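Local structure of mannitol dehydrogenase (Helicobacter pylori, 3TWO) at residues 102-110 and 291-299; 183-191 and 333-341. The protein probably catalyses the reversible, NADP(H)-dependent interconversion of cinnamyl alcohols and their aldehydes, as a zinc-containing alcohol dehydrogenase of the medium-chain family. All coordinates share one frame; numbering follows the deposited sequence.

Contact 1: 102-110 and 291-299; sequences KEHQEQFCT and SLIGGIKET. With ZN (zinc ion), chain H; NDP (NADPH dihydro-nicotinamide-adenine-dinucleotide phosphate), chain F.
With chi1 at 72°, Gln-107 has CG wedged between its own backbone N and carbonyl carbon, and a second bend at chi2 lays the amide along Leu-292 to Gly-295; Glu-106, kinked at chi2 (93°), turns its carboxylate onto Ile-296. Glu-106 OE1 takes the Ile-296 N-H on its syn side, at 2.9 Å and nearly straight (165°). Ile-296 follows the N-cap Gly-295, so the acid meets the N terminus of helix 296-308, which would probably favour its charged form. Gln-107 NE2 gives a weak, bent bond to Leu-292 O at 2.9 Å. Beyond it, Leu-292 CB touches Phe-108 CZ at 3.7 Å. Ser-291, Leu-292 and Ile-293 line the nicotinamide end of the NADPH pocket, Leu-292 CD1 and Ile-293 CD1 lying against the carboxamide N7N. On the solvent-exposed side, the extended Lys-297 lays CD over the centre of one His-104 ring face, a CH-pi contact 4.0 Å from the centroid. His-104 is the C' residue of the Schellman motif ending helix 99-102; its O receives the Gly-295 CA-H (3.2 Å from CA) and a water that also takes the Glu-298 N-H. Cys-109, with Cys-95, Cys-98 and Cys-101, holds the four-cysteine zinc of this lobe. Phe-91 of strand 91-93 packs against Glu-106, Gln-107 and Ile-296, Ile-293 rests on helix 158-171, and Ile-281 of the second subunit touches Leu-292.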
loop_
_atom_site.group_PDB
_atom_site.type_symbol
_atom_site.label_atom_id
_atom_site.label_comp_id
_atom_site.label_asym_id
_atom_site.label_seq_id
_atom_site.Cartn_x
_atom_site.Cartn_y
_atom_site.Cartn_z
ATOM N N LYS B 102 -12.371 -7.039 -20.288
ATOM C CA LYS B 102 -13.724 -6.481 -20.333
ATOM C C LYS B 102 -13.803 -5.125 -19.594
ATOM O O LYS B 102 -14.537 -4.242 -20.017
ATOM C CB LYS B 102 -14.749 -7.462 -19.791
ATOM C CG LYS B 102 -15.352 -8.398 -20.908
ATOM C CD LYS B 102 -14.329 -8.935 -21.980
ATOM C CE LYS B 102 -14.929 -10.115 -22.712
ATOM N NZ LYS B 102 -16.365 -9.908 -23.011
ATOM N N GLU B 103 -13.008 -4.945 -18.537
ATOM C CA GLU B 103 -12.949 -3.660 -17.845
ATOM C C GLU B 103 -11.955 -2.659 -18.496
ATOM O O GLU B 103 -11.586 -1.644 -17.882
ATOM C CB GLU B 103 -12.695 -3.883 -16.348
ATOM C CG GLU B 103 -13.936 -4.535 -15.759
ATOM C CD GLU B 103 -13.767 -5.024 -14.332
ATOM O OE1 GLU B 103 -12.622 -5.132 -13.836
ATOM O OE2 GLU B 103 -14.804 -5.299 -13.685
ATOM N N HIS B 104 -11.534 -2.916 -19.739
ATOM C CA HIS B 104 -10.628 -1.971 -20.402
ATOM C C HIS B 104 -9.313 -1.763 -19.621
ATOM O O HIS B 104 -8.767 -0.651 -19.577
ATOM C CB HIS B 104 -11.312 -0.604 -20.523
ATOM C CG HIS B 104 -12.618 -0.665 -21.199
ATOM N ND1 HIS B 104 -12.740 -0.949 -22.546
ATOM C CD2 HIS B 104 -13.878 -0.495 -20.721
ATOM C CE1 HIS B 104 -14.022 -0.943 -22.868
ATOM N NE2 HIS B 104 -14.726 -0.682 -21.781
ATOM N N GLN B 105 -8.825 -2.838 -19.010
ATOM C CA GLN B 105 -7.499 -2.843 -18.399
ATOM C C GLN B 105 -6.724 -4.038 -18.995
ATOM O O GLN B 105 -6.268 -4.939 -18.253
ATOM C CB GLN B 105 -7.630 -3.064 -16.893
ATOM C CG GLN B 105 -8.485 -2.112 -16.169
ATOM C CD GLN B 105 -7.639 -1.034 -15.591
ATOM O OE1 GLN B 105 -7.290 -0.085 -16.304
ATOM N NE2 GLN B 105 -7.251 -1.172 -14.287
ATOM N N GLU B 106 -6.581 -4.038 -20.319
ATOM C CA GLU B 106 -5.950 -5.144 -21.031
ATOM C C GLU B 106 -4.512 -5.382 -20.536
ATOM O O GLU B 106 -3.999 -6.489 -20.678
ATOM C CB GLU B 106 -5.989 -4.928 -22.576
ATOM C CG GLU B 106 -7.383 -4.587 -23.117
ATOM C CD GLU B 106 -7.640 -3.057 -23.203
ATOM O OE1 GLU B 106 -6.942 -2.241 -22.520
ATOM O OE2 GLU B 106 -8.531 -2.674 -23.992
ATOM N N GLN B 107 -3.909 -4.392 -19.881
ATOM C CA GLN B 107 -2.514 -4.540 -19.399
ATOM C C GLN B 107 -2.385 -5.579 -18.319
ATOM O O GLN B 107 -1.297 -6.012 -18.088
ATOM C CB GLN B 107 -1.872 -3.217 -18.883
ATOM C CG GLN B 107 -2.423 -2.693 -17.503
ATOM C CD GLN B 107 -3.652 -1.820 -17.651
ATOM O OE1 GLN B 107 -4.416 -1.968 -18.612
ATOM N NE2 GLN B 107 -3.840 -0.871 -16.707
ATOM N N PHE B 108 -3.484 -5.974 -17.674
ATOM C CA PHE B 108 -3.472 -7.020 -16.675
ATOM C C PHE B 108 -3.975 -8.357 -17.214
ATOM O O PHE B 108 -4.035 -9.317 -16.470
ATOM C CB PHE B 108 -4.290 -6.624 -15.416
ATOM C CG PHE B 108 -3.751 -5.429 -14.707
ATOM C CD1 PHE B 108 -4.459 -4.229 -14.709
ATOM C CD2 PHE B 108 -2.549 -5.510 -14.039
ATOM C CE1 PHE B 108 -3.953 -3.088 -14.054
ATOM C CE2 PHE B 108 -2.002 -4.363 -13.371
ATOM C CZ PHE B 108 -2.717 -3.145 -13.401
ATOM N N CYS B 109 -4.353 -8.425 -18.494
ATOM C CA CYS B 109 -4.714 -9.696 -19.089
ATOM C C CYS B 109 -3.538 -10.684 -18.951
ATOM O O CYS B 109 -2.391 -10.360 -19.248
ATOM C CB CYS B 109 -5.063 -9.555 -20.573
ATOM S SG CYS B 109 -5.513 -11.138 -21.368
ATOM N N THR B 110 -3.837 -11.926 -18.563
ATOM C CA THR B 110 -2.736 -12.911 -18.433
ATOM C C THR B 110 -2.156 -13.299 -19.821
ATOM O O THR B 110 -1.056 -13.847 -19.892
ATOM C CB THR B 110 -3.151 -14.200 -17.592
ATOM O OG1 THR B 110 -4.099 -14.934 -18.337
ATOM C CG2 THR B 110 -3.773 -13.840 -16.199
ATOM N N SER B 291 0.612 1.252 -10.210
ATOM C CA SER B 291 -0.158 1.519 -11.452
ATOM C C SER B 291 0.686 1.011 -12.632
ATOM O O SER B 291 1.887 1.219 -12.643
ATOM C CB SER B 291 -0.441 3.022 -11.629
ATOM O OG SER B 291 -1.524 3.194 -12.516
ATOM N N LEU B 292 0.051 0.296 -13.557
ATOM C CA LEU B 292 0.683 -0.275 -14.707
ATOM C C LEU B 292 0.046 0.357 -15.953
ATOM O O LEU B 292 -1.129 0.079 -16.281
ATOM C CB LEU B 292 0.492 -1.802 -14.732
ATOM C CG LEU B 292 1.180 -2.526 -15.920
ATOM C CD1 LEU B 292 2.670 -2.303 -15.966
ATOM C CD2 LEU B 292 0.816 -4.011 -15.840
ATOM N N ILE B 293 0.820 1.203 -16.639
ATOM C CA ILE B 293 0.430 1.739 -17.949
ATOM C C ILE B 293 -1.016 2.251 -17.896
ATOM O O ILE B 293 -1.365 3.069 -17.037
ATOM C CB ILE B 293 0.539 0.623 -19.040
ATOM C CG1 ILE B 293 1.925 0.022 -19.035
ATOM C CG2 ILE B 293 0.455 1.226 -20.412
ATOM C CD1 ILE B 293 2.897 1.073 -19.492
ATOM N N GLY B 294 -1.857 1.760 -18.808
ATOM C CA GLY B 294 -3.297 2.018 -18.767
ATOM C C GLY B 294 -3.912 1.165 -19.840
ATOM O O GLY B 294 -3.210 0.630 -20.695
ATOM N N GLY B 295 -5.211 1.047 -19.801
ATOM C CA GLY B 295 -5.971 0.394 -20.861
ATOM C C GLY B 295 -6.049 1.177 -22.149
ATOM O O GLY B 295 -5.699 2.337 -22.188
ATOM N N ILE B 296 -6.483 0.506 -23.227
ATOM C CA ILE B 296 -6.644 1.164 -24.535
ATOM C C ILE B 296 -7.594 2.388 -24.479
ATOM O O ILE B 296 -7.268 3.520 -24.929
ATOM C CB ILE B 296 -7.101 0.140 -25.584
ATOM C CG1 ILE B 296 -5.959 -0.873 -25.830
ATOM C CG2 ILE B 296 -7.560 0.841 -26.870
ATOM C CD1 ILE B 296 -4.551 -0.204 -26.302
ATOM N N LYS B 297 -8.767 2.157 -23.927
ATOM C CA LYS B 297 -9.724 3.219 -23.729
ATOM C C LYS B 297 -9.138 4.437 -23.024
ATOM O O LYS B 297 -9.305 5.545 -23.496
ATOM C CB LYS B 297 -10.901 2.722 -22.923
ATOM C CG LYS B 297 -12.063 3.707 -22.995
ATOM C CD LYS B 297 -13.252 3.265 -22.157
ATOM C CE LYS B 297 -14.468 3.964 -22.752
ATOM N NZ LYS B 297 -15.565 3.806 -21.786
ATOM N N GLU B 298 -8.453 4.243 -21.886
ATOM C CA GLU B 298 -8.023 5.407 -21.134
ATOM C C GLU B 298 -6.830 6.016 -21.889
ATOM O O GLU B 298 -6.589 7.237 -21.796
ATOM C CB GLU B 298 -7.685 5.078 -19.640
ATOM C CG GLU B 298 -7.450 6.345 -18.805
ATOM C CD GLU B 298 -7.010 6.110 -17.361
ATOM O OE1 GLU B 298 -6.429 5.023 -17.009
ATOM O OE2 GLU B 298 -7.207 7.043 -16.537
ATOM N N THR B 299 -6.035 5.178 -22.570
ATOM C CA THR B 299 -4.953 5.716 -23.411
ATOM C C THR B 299 -5.497 6.684 -24.510
ATOM O O THR B 299 -4.930 7.800 -24.726
ATOM C CB THR B 299 -4.118 4.599 -24.043
ATOM O OG1 THR B 299 -3.583 3.731 -23.003
ATOM C CG2 THR B 299 -2.928 5.199 -24.949
HETATM ZN ZN ZN H . -7.847 -10.959 -21.318
HETATM P PA NDP F . 13.975 8.232 -17.147
HETATM O O1A NDP F . 15.356 8.002 -16.693
HETATM O O2A NDP F . 13.458 9.488 -17.943
HETATM O O5B NDP F . 13.680 9.132 -15.819
HETATM C C5B NDP F . 14.084 8.679 -14.419
HETATM C C4B NDP F . 14.300 9.927 -13.572
HETATM O O4B NDP F . 14.449 9.700 -12.109
HETATM C C3B NDP F . 15.576 10.646 -14.064
HETATM O O3B NDP F . 15.250 12.081 -14.205
HETATM C C2B NDP F . 16.568 10.410 -12.893
HETATM O O2B NDP F . 17.440 11.555 -12.863
HETATM C C1B NDP F . 15.637 10.479 -11.659
HETATM N N9A NDP F . 16.096 9.643 -10.526
HETATM C C8A NDP F . 16.791 8.488 -10.637
HETATM N N7A NDP F . 16.956 8.021 -9.409
HETATM C C5A NDP F . 16.382 8.853 -8.545
HETATM C C6A NDP F . 16.251 8.859 -7.168
HETATM N N6A NDP F . 16.773 7.879 -6.354
HETATM N N1A NDP F . 15.605 9.892 -6.639
HETATM C C2A NDP F . 15.067 10.859 -7.350
HETATM N N3A NDP F . 15.162 10.872 -8.658
HETATM C C4A NDP F . 15.834 9.878 -9.265
HETATM O O3 NDP F . 12.875 7.193 -16.697
HETATM P PN NDP F . 11.442 7.103 -17.216
HETATM O O1N NDP F . 10.624 8.266 -16.803
HETATM O O2N NDP F . 11.290 6.659 -18.695
HETATM O O5D NDP F . 10.946 5.834 -16.427
HETATM C C5D NDP F . 11.158 5.815 -14.933
HETATM C C4D NDP F . 10.818 4.381 -14.346
HETATM O O4D NDP F . 9.427 4.226 -14.685
HETATM C C3D NDP F . 11.578 3.185 -14.982
HETATM O O3D NDP F . 11.895 2.233 -13.928
HETATM C C2D NDP F . 10.534 2.663 -15.996
HETATM O O2D NDP F . 10.706 1.306 -16.210
HETATM C C1D NDP F . 9.235 2.875 -15.183
HETATM N N1N NDP F . 7.974 2.794 -15.995
HETATM C C2N NDP F . 6.868 2.118 -15.432
HETATM C C3N NDP F . 5.677 2.012 -16.132
HETATM C C7N NDP F . 4.478 1.351 -15.455
HETATM O O7N NDP F . 4.413 1.271 -14.217
HETATM N N7N NDP F . 3.442 1.130 -16.256
HETATM C C4N NDP F . 5.587 2.552 -17.436
HETATM C C5N NDP F . 6.680 3.271 -18.003
HETATM C C6N NDP F . 7.865 3.385 -17.306
HETATM P P2B NDP F . 18.983 11.456 -12.629
HETATM O O1X NDP F . 19.622 12.363 -13.836
HETATM O O2X NDP F . 19.307 11.844 -11.253
HETATM O O3X NDP F . 19.417 9.959 -12.943
HETATM O O HOH W 1 -8.657 2.026 -20.055
#

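Contact 2: 183-191 and 333-341; sequences AGFGGLGSM and GKAKFRYVI. With NDP (NADPH dihydro-nicotinamide-adenine-dinucleotide phosphate), chain F.
Phe-337 points its ring edge into the face of Phe-185, a T-shaped pair with centroids 5.0 Å apart and planes at 75°; CE2 of Phe-337 sits above the Phe-185 ring centre. Phe-337 also presses CD2 on Ser-190 CB at 3.6 Å and carries Gly-186 O at its edge. Then comes van der Waals packing: because Gly-187 has no side chain, Arg-338, bent at chi2 (-81°), can bring its guanidinium back with one face over it, NH1 being 3.4 Å from Gly-187 CA, while NH2 meets Leu-188 CD1. The polar grip passes through NADPH. Gly-187 N and Leu-188 N give almost straight bonds to O2A and O1N of the two phosphates (each 2.7 Å), and Arg-338 NH1 reaches O2N at 2.8 Å, with a weaker bond from NH2. The two amides at the start of helix 187-198 bind as in a Rossmann glycine-rich turn (Gly-184, Gly-186, Gly-189), and the Arg-338 guanidinium, from the other segment, would add a balancing positive charge. Ser-190 OG and N both bond to Gly-186 O. Leu-188 packs on helix 158-171, Arg-338 NE is salt-bridged to Glu-65 of strand 65-73, and strand 338-342 runs parallel to strand 315-318.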
loop_
_atom_site.group_PDB
_atom_site.type_symbol
_atom_site.label_atom_id
_atom_site.label_comp_id
_atom_site.label_asym_id
_atom_site.label_seq_id
_atom_site.Cartn_x
_atom_site.Cartn_y
_atom_site.Cartn_z
ATOM N N ALA B 183 8.276 12.119 -7.726
ATOM C CA ALA B 183 9.627 11.665 -7.437
ATOM C C ALA B 183 10.283 11.124 -8.744
ATOM O O ALA B 183 9.761 10.174 -9.381
ATOM C CB ALA B 183 9.572 10.599 -6.326
ATOM N N GLY B 184 11.418 11.697 -9.131
ATOM C CA GLY B 184 12.084 11.321 -10.373
ATOM C C GLY B 184 11.632 12.255 -11.490
ATOM O O GLY B 184 10.515 12.170 -11.954
ATOM N N PHE B 185 12.492 13.187 -11.897
ATOM C CA PHE B 185 12.048 14.240 -12.805
ATOM C C PHE B 185 12.566 13.975 -14.209
ATOM O O PHE B 185 13.315 14.787 -14.762
ATOM C CB PHE B 185 12.491 15.626 -12.270
ATOM C CG PHE B 185 11.946 16.817 -13.037
ATOM C CD1 PHE B 185 10.599 16.866 -13.453
ATOM C CD2 PHE B 185 12.766 17.946 -13.264
ATOM C CE1 PHE B 185 10.066 18.028 -14.117
ATOM C CE2 PHE B 185 12.266 19.073 -13.949
ATOM C CZ PHE B 185 10.884 19.115 -14.351
ATOM N N GLY B 186 12.154 12.835 -14.771
ATOM C CA GLY B 186 12.667 12.383 -16.068
ATOM C C GLY B 186 11.540 12.370 -17.092
ATOM O O GLY B 186 10.725 13.306 -17.159
ATOM N N GLY B 187 11.489 11.321 -17.900
ATOM C CA GLY B 187 10.397 11.205 -18.921
ATOM C C GLY B 187 9.015 11.111 -18.308
ATOM O O GLY B 187 8.155 11.955 -18.589
ATOM N N LEU B 188 8.774 10.106 -17.464
ATOM C CA LEU B 188 7.483 10.010 -16.792
ATOM C C LEU B 188 7.274 11.220 -15.850
ATOM O O LEU B 188 6.192 11.843 -15.851
ATOM C CB LEU B 188 7.328 8.680 -16.036
ATOM C CG LEU B 188 6.733 7.550 -16.866
ATOM C CD1 LEU B 188 7.663 7.155 -18.040
ATOM C CD2 LEU B 188 6.480 6.313 -15.904
ATOM N N GLY B 189 8.316 11.577 -15.101
ATOM C CA GLY B 189 8.202 12.641 -14.112
ATOM C C GLY B 189 7.681 13.943 -14.682
ATOM O O GLY B 189 6.759 14.553 -14.148
ATOM N N SER B 190 8.313 14.423 -15.744
ATOM C CA SER B 190 7.856 15.656 -16.380
ATOM C C SER B 190 6.417 15.544 -16.931
ATOM O O SER B 190 5.656 16.520 -16.871
ATOM C CB SER B 190 8.830 16.077 -17.506
ATOM O OG SER B 190 8.796 15.106 -18.528
ATOM N N MET B 191 6.023 14.403 -17.500
ATOM C CA MET B 191 4.567 14.257 -17.849
ATOM C C MET B 191 3.647 14.393 -16.600
ATOM O O MET B 191 2.590 15.062 -16.657
ATOM C CB MET B 191 4.284 12.915 -18.565
ATOM C CG MET B 191 4.843 12.867 -19.969
ATOM S SD MET B 191 4.494 14.353 -20.940
ATOM C CE MET B 191 2.704 14.433 -21.059
ATOM N N GLY B 333 22.912 9.890 -15.265
ATOM C CA GLY B 333 22.499 11.201 -14.836
ATOM C C GLY B 333 22.758 12.298 -15.821
ATOM O O GLY B 333 22.943 13.410 -15.391
ATOM N N LYS B 334 22.733 12.001 -17.130
ATOM C CA LYS B 334 23.030 13.033 -18.123
ATOM C C LYS B 334 21.832 13.378 -19.006
ATOM O O LYS B 334 21.987 14.163 -19.889
ATOM C CB LYS B 334 24.277 12.666 -19.025
ATOM C CG LYS B 334 25.638 12.530 -18.246
ATOM C CD LYS B 334 26.608 11.646 -19.060
ATOM C CE LYS B 334 27.858 11.146 -18.259
ATOM N NZ LYS B 334 28.904 10.596 -19.231
ATOM N N ALA B 335 20.644 12.840 -18.756
ATOM C CA ALA B 335 19.559 12.971 -19.733
ATOM C C ALA B 335 18.742 14.211 -19.387
ATOM O O ALA B 335 18.954 14.818 -18.315
ATOM C CB ALA B 335 18.666 11.683 -19.774
ATOM N N LYS B 336 17.842 14.637 -20.276
ATOM C CA LYS B 336 17.021 15.798 -19.957
ATOM C C LYS B 336 15.612 15.257 -19.635
ATOM O O LYS B 336 15.279 15.002 -18.432
ATOM C CB LYS B 336 17.044 16.823 -21.111
ATOM C CG LYS B 336 16.591 18.257 -20.670
ATOM C CD LYS B 336 16.004 19.080 -21.862
ATOM C CE LYS B 336 15.287 20.368 -21.420
ATOM N NZ LYS B 336 16.243 21.217 -20.614
ATOM N N PHE B 337 14.790 15.069 -20.673
ATOM C CA PHE B 337 13.490 14.458 -20.468
ATOM C C PHE B 337 13.364 13.239 -21.382
ATOM O O PHE B 337 14.044 12.212 -21.107
ATOM C CB PHE B 337 12.350 15.500 -20.499
ATOM C CG PHE B 337 12.530 16.613 -19.439
ATOM C CD1 PHE B 337 12.944 17.920 -19.804
ATOM C CD2 PHE B 337 12.332 16.354 -18.082
ATOM C CE1 PHE B 337 13.089 18.925 -18.833
ATOM C CE2 PHE B 337 12.493 17.361 -17.114
ATOM C CZ PHE B 337 12.873 18.660 -17.512
ATOM N N ARG B 338 12.562 13.313 -22.453
ATOM C CA ARG B 338 12.441 12.168 -23.368
ATOM C C ARG B 338 13.367 12.337 -24.552
ATOM O O ARG B 338 13.465 13.461 -25.105
ATOM C CB ARG B 338 10.976 11.961 -23.841
ATOM C CG ARG B 338 10.195 10.963 -22.960
ATOM C CD ARG B 338 10.532 9.524 -23.387
ATOM N NE ARG B 338 9.718 8.507 -22.738
ATOM C CZ ARG B 338 9.963 7.981 -21.537
ATOM N NH1 ARG B 338 10.951 8.459 -20.782
ATOM N NH2 ARG B 338 9.160 7.033 -21.068
ATOM N N TYR B 339 14.016 11.235 -24.952
ATOM C CA TYR B 339 14.626 11.105 -26.310
ATOM C C TYR B 339 13.606 10.494 -27.266
ATOM O O TYR B 339 12.814 9.583 -26.875
ATOM C CB TYR B 339 15.878 10.212 -26.313
ATOM C CG TYR B 339 17.071 10.820 -25.586
ATOM C CD1 TYR B 339 17.414 10.394 -24.283
ATOM C CD2 TYR B 339 17.828 11.838 -26.171
ATOM C CE1 TYR B 339 18.516 10.952 -23.617
ATOM C CE2 TYR B 339 18.914 12.413 -25.516
ATOM C CZ TYR B 339 19.253 11.963 -24.259
ATOM O OH TYR B 339 20.306 12.539 -23.618
ATOM N N VAL B 340 13.587 11.009 -28.503
ATOM C CA VAL B 340 12.700 10.444 -29.499
ATOM C C VAL B 340 13.471 10.180 -30.796
ATOM O O VAL B 340 14.204 11.071 -31.288
ATOM C CB VAL B 340 11.515 11.327 -29.782
ATOM C CG1 VAL B 340 10.780 10.759 -30.986
ATOM C CG2 VAL B 340 10.580 11.430 -28.551
ATOM N N ILE B 341 13.320 8.964 -31.334
ATOM C CA ILE B 341 14.055 8.588 -32.553
ATOM C C ILE B 341 13.274 8.989 -33.785
ATOM O O ILE B 341 12.099 8.678 -33.924
ATOM C CB ILE B 341 14.368 7.083 -32.641
ATOM C CG1 ILE B 341 15.153 6.591 -31.395
ATOM C CG2 ILE B 341 15.144 6.789 -33.952
ATOM C CD1 ILE B 341 15.127 5.091 -31.224
HETATM P PA NDP F . 13.975 8.232 -17.147
HETATM O O1A NDP F . 15.356 8.002 -16.693
HETATM O O2A NDP F . 13.458 9.488 -17.943
HETATM O O5B NDP F . 13.680 9.132 -15.819
HETATM C C5B NDP F . 14.084 8.679 -14.419
HETATM C C4B NDP F . 14.300 9.927 -13.572
HETATM O O4B NDP F . 14.449 9.700 -12.109
HETATM C C3B NDP F . 15.576 10.646 -14.064
HETATM O O3B NDP F . 15.250 12.081 -14.205
HETATM C C2B NDP F . 16.568 10.410 -12.893
HETATM O O2B NDP F . 17.440 11.555 -12.863
HETATM C C1B NDP F . 15.637 10.479 -11.659
HETATM N N9A NDP F . 16.096 9.643 -10.526
HETATM C C8A NDP F . 16.791 8.488 -10.637
HETATM N N7A NDP F . 16.956 8.021 -9.409
HETATM C C5A NDP F . 16.382 8.853 -8.545
HETATM C C6A NDP F . 16.251 8.859 -7.168
HETATM N N6A NDP F . 16.773 7.879 -6.354
HETATM N N1A NDP F . 15.605 9.892 -6.639
HETATM C C2A NDP F . 15.067 10.859 -7.350
HETATM N N3A NDP F . 15.162 10.872 -8.658
HETATM C C4A NDP F . 15.834 9.878 -9.265
HETATM O O3 NDP F . 12.875 7.193 -16.697
HETATM P PN NDP F . 11.442 7.103 -17.216
HETATM O O1N NDP F . 10.624 8.266 -16.803
HETATM O O2N NDP F . 11.290 6.659 -18.695
HETATM O O5D NDP F . 10.946 5.834 -16.427
HETATM C C5D NDP F . 11.158 5.815 -14.933
HETATM C C4D NDP F . 10.818 4.381 -14.346
HETATM O O4D NDP F . 9.427 4.226 -14.685
HETATM C C3D NDP F . 11.578 3.185 -14.982
HETATM O O3D NDP F . 11.895 2.233 -13.928
HETATM C C2D NDP F . 10.534 2.663 -15.996
HETATM O O2D NDP F . 10.706 1.306 -16.210
HETATM C C1D NDP F . 9.235 2.875 -15.183
HETATM N N1N NDP F . 7.974 2.794 -15.995
HETATM C C2N NDP F . 6.868 2.118 -15.432
HETATM C C3N NDP F . 5.677 2.012 -16.132
HETATM C C7N NDP F . 4.478 1.351 -15.455
HETATM O O7N NDP F . 4.413 1.271 -14.217
HETATM N N7N NDP F . 3.442 1.130 -16.256
HETATM C C4N NDP F . 5.587 2.552 -17.436
HETATM C C5N NDP F . 6.680 3.271 -18.003
HETATM C C6N NDP F . 7.865 3.385 -17.306
HETATM P P2B NDP F . 18.983 11.456 -12.629
HETATM O O1X NDP F . 19.622 12.363 -13.836
HETATM O O2X NDP F . 19.307 11.844 -11.253
HETATM O O3X NDP F . 19.417 9.959 -12.943
#

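From the N terminus the chain passes 102-110, then 183-191, 291-299 and 333-341, so the two contacts cross rather than nest. Contact 1 closes a loop of 180 intervening residues that takes in the whole six-stranded parallel sheet; contact 2 closes one of 141, opened at the end of strand 179-183 and shut where the chain enters strand 338-342, which pairs with strand 31-40 in the mixed sheet. Each therefore ties the coenzyme-binding Rossmann portion to the remainder of the subunit, one at the cysteine-zinc lobe and the other at the diphosphate. Their centres lie about 24 Å apart, and one NADPH spans the gap, touching both.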